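Local coordinates for protein molinate hydrolase (Gulosibacter molinativorax, PDB 4UB9) that hydrolyses the thiocarbamate herbicide molinate, as a zinc-binding member of the amidohydrolase family, at residues A[236-241]-A[278-283]; A[297-302]-A[427-432]. One frame throughout, in Å; residues are numbered along the deposited sequence.

Contact 1 pairs strands 239-242 and 279-282; contact 2 packs the next strand, 299-301, against the end of helix 424-429. The two follow one another along the chain, contact 1 closing before contact 2 opens, and their centres lie about 9 Å apart. Strands 279-282 and 299-301 are neighbours in one parallel sheet, stitched together by backbone bonds such as I301 N to T281 O. Segment 278-283 carries H282 and segment 297-302 carries H302, whose ND1 and NE2 respectively bind the same zinc ion. The example illustrates how a barrel enzyme builds a metal site from adjacent strands: their pairing sets the two histidines, at or just beyond the strand ends, side by side.

Contact 1. Residues A[236-241]-A[278-283]; sequences VDFCKI and PLLTHT
Two adjacent parallel strands of the amidohydrolase TIM barrel meet here, C239, K240 and I241 facing L279, L280 and T281 as halves of a beta-alpha-beta crossover, their short axes twisted by 29°. Four backbone hydrogen bonds form the ladder. C239 takes part through both its polar backbone atoms: its N donates to P278 O, and its O receives L280 N at 2.7 Å, nearly straight at 171°. Further on, L280 O accepts I241 N at 2.9 Å, with the donor lying above the carbonyl plane, and the same oxygen receives a CA-H...O contact from K240 CA at 3.3 Å. The last rung runs from H282 N to I241 O.

On the face carrying K240 and L280, the lysine's first carbons lie across the leucine, CB to CB at 3.8 Å, and the chain then bends in its outer half until NZ stands 4.6 Å from H282 ND1. Next to this pair, the F238 ring meets the end of L280, CE1 to CD2 at 3.8 Å; a chi1 of 48°, with CG between the backbone N and the carbonyl carbon, places the ring beside that leucine, while F238 CB touches P278 CD. The other face is apolar where I241 CG1 touches L279 CD1 at 3.8 Å.

H282 ND1 binds zinc and its NE2 is hydrogen-bonded to D245 O, which probably helps fix the rotation of the imidazole. The two sides of the pair face different surroundings. Helix 262-275, which links the strands, covers C239, I241 and L279 through residues such as V272 and L265, whereas K240 and L280 look toward T144; strands 174-175 and 299-301 continue the sheet beyond 239-242 and 279-282 respectively.

Contact 2. Residues A[297-302]-A[427-432]; sequences ADLMIH and AKAYRK
D298, just before barrel strand 299-301, and L299 within it meet A429, Y430 and R431, where helix 424-429 of the same TIM-barrel domain ends in a Schellman motif. The polar part is a salt bridge from R431 NH1 to D298 OD1, 2.9 Å long but bent, hence weak as a hydrogen bond; the oxygen comes to the guanidinium at its edge, near its plane, while the carboxylate itself is turned 72° from that plane. Beside the salt bridge the packing is apolar. L299 has CG anti to its backbone N (chi1 -178°), which directs its two methyls at the helix end: CD2 lies obliquely by the Y430 ring, 3.6 Å from CE2, and CD1 is 4.2 Å from A429 CB. That methyl of A429 also approaches D298 O at 3.8 Å.

A second shell holds these groups. D298 OD2 pairs with R273 and accepts L279 N, tying the carboxylate to the adjacent strand. Replacing D298 by an alanine would probably leave R273 and R431 without their common counter-charge and L279 N without this acceptor. Y430 stacks on F142 and its OH donates to G96 O. R431, with positive phi, closes the helix: its N bonds to K428 O, and K432 N reaches back to A427 O at 2.7 Å.

Contact 1. Residues A[236-241]-A[278-283]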
loop_
_atom_site.group_PDB
_atom_site.type_symbol
_atom_site.label_atom_id
_atom_site.label_comp_id
_atom_site.label_asym_id
_atom_site.label_seq_id
_atom_site.Cartn_x
_atom_site.Cartn_y
_atom_site.Cartn_z
ATOM N N VAL A 236 14.890 -30.108 -19.444
ATOM C CA VAL A 236 15.700 -28.907 -19.385
ATOM C C VAL A 236 17.117 -29.153 -19.867
ATOM O O VAL A 236 17.626 -30.272 -19.777
ATOM C CB VAL A 236 15.724 -28.333 -17.977
ATOM C CG1 VAL A 236 14.292 -28.075 -17.511
ATOM C CG2 VAL A 236 16.438 -29.252 -17.015
ATOM N N ASP A 237 17.773 -28.094 -20.331
ATOM C CA ASP A 237 19.169 -28.180 -20.738
ATOM C C ASP A 237 20.161 -27.966 -19.581
ATOM O O ASP A 237 21.313 -28.365 -19.634
ATOM C CB ASP A 237 19.440 -27.169 -21.816
ATOM C CG ASP A 237 18.576 -27.384 -23.022
ATOM O OD1 ASP A 237 18.808 -28.391 -23.740
ATOM O OD2 ASP A 237 17.661 -26.555 -23.265
ATOM N N PHE A 238 19.693 -27.348 -18.531
ATOM C CA PHE A 238 20.492 -27.157 -17.319
ATOM C C PHE A 238 19.543 -26.821 -16.191
ATOM O O PHE A 238 18.332 -26.736 -16.412
ATOM C CB PHE A 238 21.560 -26.091 -17.495
ATOM C CG PHE A 238 21.060 -24.825 -18.095
ATOM C CD1 PHE A 238 20.494 -23.881 -17.300
ATOM C CD2 PHE A 238 21.186 -24.559 -19.457
ATOM C CE1 PHE A 238 20.068 -22.664 -17.816
ATOM C CE2 PHE A 238 20.747 -23.363 -19.986
ATOM C CZ PHE A 238 20.186 -22.413 -19.166
ATOM N N CYS A 239 20.069 -26.694 -14.964
ATOM C CA CYS A 239 19.188 -26.471 -13.819
ATOM C C CYS A 239 19.740 -25.413 -12.950
ATOM O O CYS A 239 20.920 -25.462 -12.566
ATOM C CB CYS A 239 19.034 -27.758 -13.016
ATOM S SG CYS A 239 17.947 -27.574 -11.597
ATOM N N LYS A 240 18.887 -24.475 -12.576
ATOM C CA LYS A 240 19.356 -23.341 -11.761
ATOM C C LYS A 240 18.643 -23.391 -10.424
ATOM O O LYS A 240 17.416 -23.477 -10.374
ATOM C CB LYS A 240 19.104 -21.986 -12.441
ATOM C CG LYS A 240 19.638 -20.812 -11.631
ATOM C CD LYS A 240 19.856 -19.538 -12.428
ATOM C CE LYS A 240 18.761 -18.510 -12.293
ATOM N NZ LYS A 240 19.258 -17.096 -12.343
ATOM N N ILE A 241 19.423 -23.325 -9.361
ATOM C CA ILE A 241 18.901 -23.485 -8.031
ATOM C C ILE A 241 18.962 -22.145 -7.318
ATOM O O ILE A 241 19.996 -21.510 -7.270
ATOM C CB ILE A 241 19.752 -24.436 -7.144
ATOM C CG1 ILE A 241 19.984 -25.811 -7.743
ATOM C CG2 ILE A 241 19.113 -24.585 -5.760
ATOM C CD1 ILE A 241 18.723 -26.488 -8.133
ATOM N N PRO A 278 24.207 -29.282 -16.679
ATOM C CA PRO A 278 24.982 -28.360 -15.858
ATOM C C PRO A 278 24.154 -27.757 -14.746
ATOM O O PRO A 278 22.923 -27.638 -14.844
ATOM C CB PRO A 278 25.356 -27.259 -16.826
ATOM C CG PRO A 278 25.353 -27.923 -18.139
ATOM C CD PRO A 278 24.224 -28.899 -18.096
ATOM N N LEU A 279 24.860 -27.413 -13.698
ATOM C CA LEU A 279 24.265 -26.885 -12.482
ATOM C C LEU A 279 24.574 -25.411 -12.350
ATOM O O LEU A 279 25.759 -25.024 -12.315
ATOM C CB LEU A 279 24.849 -27.586 -11.257
ATOM C CG LEU A 279 24.557 -26.907 -9.916
ATOM C CD1 LEU A 279 23.090 -27.086 -9.550
ATOM C CD2 LEU A 279 25.441 -27.486 -8.823
ATOM N N LEU A 280 23.509 -24.611 -12.254
ATOM C CA LEU A 280 23.616 -23.173 -12.033
ATOM C C LEU A 280 23.111 -22.787 -10.681
ATOM O O LEU A 280 22.258 -23.445 -10.131
ATOM C CB LEU A 280 22.814 -22.382 -13.064
ATOM C CG LEU A 280 23.526 -22.013 -14.380
ATOM C CD1 LEU A 280 23.958 -23.259 -15.127
ATOM C CD2 LEU A 280 22.560 -21.267 -15.239
ATOM N N THR A 281 23.625 -21.694 -10.152
ATOM C CA THR A 281 23.210 -21.174 -8.872
ATOM C C THR A 281 22.800 -19.717 -8.950
ATOM O O THR A 281 23.295 -18.970 -9.745
ATOM C CB THR A 281 24.316 -21.308 -7.815
ATOM O OG1 THR A 281 25.489 -20.659 -8.269
ATOM C CG2 THR A 281 24.637 -22.746 -7.552
ATOM N N HIS A 282 21.861 -19.340 -8.112
ATOM C CA HIS A 282 21.515 -17.966 -7.901
ATOM C C HIS A 282 21.945 -17.653 -6.481
ATOM O O HIS A 282 21.528 -18.309 -5.562
ATOM C CB HIS A 282 20.019 -17.799 -8.114
ATOM C CG HIS A 282 19.421 -16.623 -7.419
ATOM N ND1 HIS A 282 19.195 -15.427 -8.047
ATOM C CD2 HIS A 282 18.967 -16.472 -6.159
ATOM C CE1 HIS A 282 18.649 -14.583 -7.199
ATOM N NE2 HIS A 282 18.499 -15.192 -6.045
ATOM N N THR A 283 22.819 -16.675 -6.312
ATOM C CA THR A 283 23.340 -16.332 -4.986
ATOM C C THR A 283 23.356 -14.848 -4.743
ATOM O O THR A 283 23.590 -14.083 -5.628
ATOM C CB THR A 283 24.737 -16.931 -4.676
ATOM O OG1 THR A 283 25.718 -16.401 -5.569
ATOM C CG2 THR A 283 24.716 -18.420 -4.784
#

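Contact 2. Residues A[297-302]-A[427-432]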
loop_
_atom_site.group_PDB
_atom_site.type_symbol
_atom_site.label_atom_id
_atom_site.label_comp_id
_atom_site.label_asym_id
_atom_site.label_seq_id
_atom_site.Cartn_x
_atom_site.Cartn_y
_atom_site.Cartn_z
ATOM N N ALA A 297 29.661 -25.586 -8.668
ATOM C CA ALA A 297 28.673 -25.122 -9.648
ATOM C C ALA A 297 29.330 -24.898 -10.997
ATOM O O ALA A 297 30.429 -24.378 -11.083
ATOM C CB ALA A 297 28.049 -23.842 -9.181
ATOM N N ASP A 298 28.653 -25.312 -12.040
ATOM C CA ASP A 298 29.130 -25.091 -13.413
ATOM C C ASP A 298 29.105 -23.612 -13.783
ATOM O O ASP A 298 29.938 -23.137 -14.532
ATOM C CB ASP A 298 28.270 -25.878 -14.407
ATOM C CG ASP A 298 28.457 -27.379 -14.253
ATOM O OD1 ASP A 298 29.438 -27.871 -14.801
ATOM O OD2 ASP A 298 27.684 -28.039 -13.537
ATOM N N LEU A 299 28.098 -22.909 -13.297
ATOM C CA LEU A 299 28.016 -21.492 -13.525
ATOM C C LEU A 299 27.271 -20.822 -12.389
ATOM O O LEU A 299 26.154 -21.182 -12.060
ATOM C CB LEU A 299 27.360 -21.189 -14.876
ATOM C CG LEU A 299 27.292 -19.690 -15.215
ATOM C CD1 LEU A 299 28.679 -19.087 -15.353
ATOM C CD2 LEU A 299 26.510 -19.493 -16.494
ATOM N N MET A 300 27.886 -19.783 -11.856
ATOM C CA MET A 300 27.322 -19.010 -10.768
ATOM C C MET A 300 26.792 -17.646 -11.256
ATOM O O MET A 300 27.552 -16.729 -11.574
ATOM C CB MET A 300 28.385 -18.852 -9.686
ATOM C CG MET A 300 28.706 -20.205 -9.072
ATOM S SD MET A 300 30.043 -20.167 -7.887
ATOM C CE MET A 300 31.394 -19.822 -9.010
ATOM N N ILE A 301 25.474 -17.516 -11.269
ATOM C CA ILE A 301 24.814 -16.309 -11.756
ATOM C C ILE A 301 24.937 -15.158 -10.750
ATOM O O ILE A 301 24.801 -15.336 -9.536
ATOM C CB ILE A 301 23.363 -16.562 -12.103
ATOM C CG1 ILE A 301 23.236 -17.738 -13.060
ATOM C CG2 ILE A 301 22.716 -15.338 -12.721
ATOM C CD1 ILE A 301 23.885 -17.548 -14.416
ATOM N N HIS A 302 25.247 -13.995 -11.288
ATOM C CA HIS A 302 25.527 -12.742 -10.532
ATOM C C HIS A 302 26.321 -12.978 -9.269
ATOM O O HIS A 302 25.924 -12.647 -8.170
ATOM C CB HIS A 302 24.326 -11.799 -10.357
ATOM C CG HIS A 302 23.089 -12.445 -9.848
ATOM N ND1 HIS A 302 22.989 -12.981 -8.582
ATOM C CD2 HIS A 302 21.855 -12.548 -10.398
ATOM C CE1 HIS A 302 21.766 -13.451 -8.402
ATOM N NE2 HIS A 302 21.057 -13.199 -9.485
ATOM N N ALA A 427 29.974 -20.985 -23.458
ATOM C CA ALA A 427 29.875 -22.275 -24.094
ATOM C C ALA A 427 30.559 -23.338 -23.243
ATOM O O ALA A 427 30.078 -24.465 -23.137
ATOM C CB ALA A 427 30.503 -22.236 -25.474
ATOM N N LYS A 428 31.703 -22.981 -22.674
ATOM C CA LYS A 428 32.431 -23.918 -21.820
ATOM C C LYS A 428 31.673 -24.209 -20.528
ATOM O O LYS A 428 31.456 -25.355 -20.177
ATOM C CB LYS A 428 33.820 -23.387 -21.466
ATOM C CG LYS A 428 34.793 -23.291 -22.637
ATOM C CD LYS A 428 36.214 -23.574 -22.176
ATOM C CE LYS A 428 37.233 -23.445 -23.287
ATOM N NZ LYS A 428 37.576 -22.022 -23.378
ATOM N N ALA A 429 31.235 -23.151 -19.864
ATOM C CA ALA A 429 30.478 -23.282 -18.640
ATOM C C ALA A 429 29.282 -24.212 -18.793
ATOM O O ALA A 429 28.983 -25.030 -17.904
ATOM C CB ALA A 429 29.998 -21.939 -18.136
ATOM N N TYR A 430 28.607 -24.072 -19.917
ATOM C CA TYR A 430 27.390 -24.833 -20.204
ATOM C C TYR A 430 27.680 -26.169 -20.916
ATOM O O TYR A 430 26.772 -26.916 -21.302
ATOM C CB TYR A 430 26.420 -23.988 -21.005
ATOM C CG TYR A 430 25.643 -22.902 -20.247
ATOM C CD1 TYR A 430 24.532 -23.224 -19.479
ATOM C CD2 TYR A 430 25.977 -21.559 -20.354
ATOM C CE1 TYR A 430 23.817 -22.253 -18.801
ATOM C CE2 TYR A 430 25.266 -20.574 -19.667
ATOM C CZ TYR A 430 24.174 -20.917 -18.910
ATOM O OH TYR A 430 23.449 -19.962 -18.266
ATOM N N ARG A 431 28.966 -26.449 -21.094
ATOM C CA ARG A 431 29.442 -27.739 -21.700
ATOM C C ARG A 431 28.934 -27.899 -23.132
ATOM O O ARG A 431 28.455 -28.940 -23.525
ATOM C CB ARG A 431 29.110 -28.930 -20.776
ATOM C CG ARG A 431 29.705 -28.704 -19.372
ATOM C CD ARG A 431 29.956 -29.949 -18.534
ATOM N NE ARG A 431 28.717 -30.700 -18.304
ATOM C CZ ARG A 431 28.060 -30.842 -17.140
ATOM N NH1 ARG A 431 28.499 -30.301 -15.999
ATOM N NH2 ARG A 431 26.926 -31.540 -17.136
ATOM N N LYS A 432 29.014 -26.799 -23.877
ATOM C CA LYS A 432 28.617 -26.760 -25.272
ATOM C C LYS A 432 29.772 -26.344 -26.151
ATOM O O LYS A 432 29.583 -26.132 -27.342
ATOM C CB LYS A 432 27.512 -25.758 -25.517
ATOM C CG LYS A 432 26.210 -26.036 -24.790
ATOM C CD LYS A 432 25.492 -27.190 -25.421
ATOM C CE LYS A 432 24.221 -27.419 -24.663
ATOM N NZ LYS A 432 23.502 -28.538 -25.306
#